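Local structure of D-alanyl transferase DltD (Enterococcus faecium TX0133A04, 6PFX) at residues A[20-23]-A[24-27]. The protein probably takes part in the D-alanylation of lipoteichoic acid, a step in building the cell wall of Gram-positive bacteria. Numbering follows the deposited sequence.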
ATOM      1  N   SER A  20     -11.885   5.926  -3.592  1.00 22.17           N
ATOM      2  CA  SER A  20     -12.135   6.830  -4.707  1.00 25.50           C
ATOM      3  C   SER A  20     -10.852   7.540  -5.114  1.00 22.21           C
ATOM      4  O   SER A  20     -10.148   8.106  -4.275  1.00 21.97           O
ATOM      5  CB  SER A  20     -13.182   7.865  -4.294  1.00 27.09           C
ATOM      6  OG  SER A  20     -12.952   9.109  -4.935  1.00 29.77           O
ATOM      7  N   VAL A  21     -10.555   7.523  -6.415  1.00 22.64           N
ATOM      8  CA  VAL A  21      -9.344   8.173  -6.907  1.00 25.43           C
ATOM      9  C   VAL A  21      -9.308   9.649  -6.528  1.00 25.90           C
ATOM     10  O   VAL A  21      -8.235  10.193  -6.236  1.00 23.98           O
ATOM     11  CB  VAL A  21      -9.202   7.941  -8.425  1.00 22.90           C
ATOM     12  CG1 VAL A  21      -8.006   8.679  -8.955  1.00 29.66           C
ATOM     13  CG2 VAL A  21      -9.082   6.459  -8.713  1.00 32.94           C
ATOM     14  N   ASN A  22     -10.469  10.313  -6.490  1.00 20.67           N
ATOM     15  CA  ASN A  22     -10.506  11.721  -6.110  1.00 22.97           C
ATOM     16  C   ASN A  22     -10.167  11.928  -4.636  1.00 21.02           C
ATOM     17  O   ASN A  22      -9.630  12.979  -4.269  1.00 25.07           O
ATOM     18  CB  ASN A  22     -11.885  12.318  -6.395  1.00 30.21           C
ATOM     19  CG  ASN A  22     -12.140  12.527  -7.871  1.00 37.74           C
ATOM     20  OD1 ASN A  22     -11.227  12.834  -8.636  1.00 36.83           O
ATOM     21  ND2 ASN A  22     -13.391  12.356  -8.282  1.00 45.53           N
ATOM     22  N   VAL A  23     -10.487  10.954  -3.778  1.00 21.39           N
ATOM     23  CA  VAL A  23     -10.089  11.030  -2.373  1.00 19.87           C
ATOM     24  C   VAL A  23      -8.594  10.776  -2.237  1.00 18.20           C
ATOM     25  O   VAL A  23      -7.876  11.519  -1.556  1.00 17.80           O
ATOM     26  CB  VAL A  23     -10.909  10.027  -1.539  1.00 19.21           C
ATOM     27  CG1 VAL A  23     -10.333   9.885  -0.135  1.00 21.43           C
ATOM     28  CG2 VAL A  23     -12.365  10.457  -1.467  1.00 20.79           C
ATOM     29  N   LEU A  24      -8.098   9.739  -2.918  1.00 19.41           N
ATOM     30  CA  LEU A  24      -6.694   9.364  -2.803  1.00 17.14           C
ATOM     31  C   LEU A  24      -5.766  10.436  -3.370  1.00 17.57           C
ATOM     32  O   LEU A  24      -4.649  10.608  -2.867  1.00 17.83           O
ATOM     33  CB  LEU A  24      -6.451   8.023  -3.497  1.00 18.47           C
ATOM     34  CG  LEU A  24      -7.271   6.819  -3.030  1.00 27.03           C
ATOM     35  CD1 LEU A  24      -6.687   5.551  -3.644  1.00 23.07           C
ATOM     36  CD2 LEU A  24      -7.344   6.705  -1.525  1.00 28.35           C
ATOM     37  N   LYS A  25      -6.200  11.158  -4.410  1.00 17.21           N
ATOM     38  CA  LYS A  25      -5.416  12.239  -4.996  1.00 17.12           C
ATOM     39  C   LYS A  25      -5.640  13.582  -4.315  1.00 21.05           C
ATOM     40  O   LYS A  25      -4.925  14.544  -4.621  1.00 21.20           O
ATOM     41  CB  LYS A  25      -5.788  12.427  -6.473  1.00 19.55           C
ATOM     42  CG  LYS A  25      -5.374  11.293  -7.372  1.00 19.62           C
ATOM     43  CD  LYS A  25      -5.507  11.617  -8.863  1.00 26.89           C
ATOM     44  CE  LYS A  25      -6.901  12.106  -9.233  1.00 37.05           C
ATOM     45  NZ  LYS A  25      -7.043  12.332 -10.705  1.00 40.20           N
ATOM     46  N   GLY A  26      -6.627  13.684  -3.429  1.00 16.91           N
ATOM     47  CA  GLY A  26      -6.987  14.943  -2.819  1.00 18.09           C
ATOM     48  C   GLY A  26      -6.378  15.133  -1.441  1.00 18.49           C
ATOM     49  O   GLY A  26      -5.498  14.388  -1.001  1.00 18.35           O
ATOM     50  N   ASP A  27      -6.860  16.185  -0.765  1.00 20.84           N
ATOM     51  CA  ASP A  27      -6.411  16.530   0.573  1.00 16.61           C
ATOM     52  C   ASP A  27      -7.555  16.683   1.573  1.00 18.13           C
ATOM     53  O   ASP A  27      -7.461  16.194   2.701  1.00 17.74           O
ATOM     54  CB  ASP A  27      -5.631  17.857   0.554  1.00 18.10           C
ATOM     55  CG  ASP A  27      -4.222  17.716   0.035  1.00 24.55           C
ATOM     56  OD1 ASP A  27      -3.654  16.609   0.109  1.00 22.21           O
ATOM     57  OD2 ASP A  27      -3.669  18.728  -0.439  1.00 20.54           O
TER
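The flat V23 carbonyl group meets G26 N over one face: the amide stands 71° out of the carbonyl plane, 3.1 Å from V23 O, away from the lone-pair directions. At V21 the donor lies nearer the plane, K25 N tilting 25° from it and bonding V21 O at 2.9 Å. S20 O receives L24 N almost end-on, at 3.0 Å and with a nearly straight N-H. L24 CG rests beside this acceptor, 3.4 Å from S20 O. The K25 chain lies obliquely over V21. Its CG, next to the backbone N (chi1 -68°), starts 3.3 Å from V21 O, and the bend at chi3 carries CE to 3.6 Å from V21 CG1, an aliphatic contact. S20 is the N-cap of this short helix, its OG accepting V23 N at 3.3 Å; V23 N also bonds S20 O weakly. Y120 of helix 114-120 touches both V21 and L24. Two i to i+4 bonds (S20 to L24, V21 to K25) are followed by an i to i+3 bond from V23 O to G26 N, which closes a type I turn over L24 and K25, and the helix ends there. The carbonyls at this end are met by side chains instead: Q125 NE2 bonds those of L24 and G26, S122 OG bonds that of K25, and G26 O also accepts from K30 NZ.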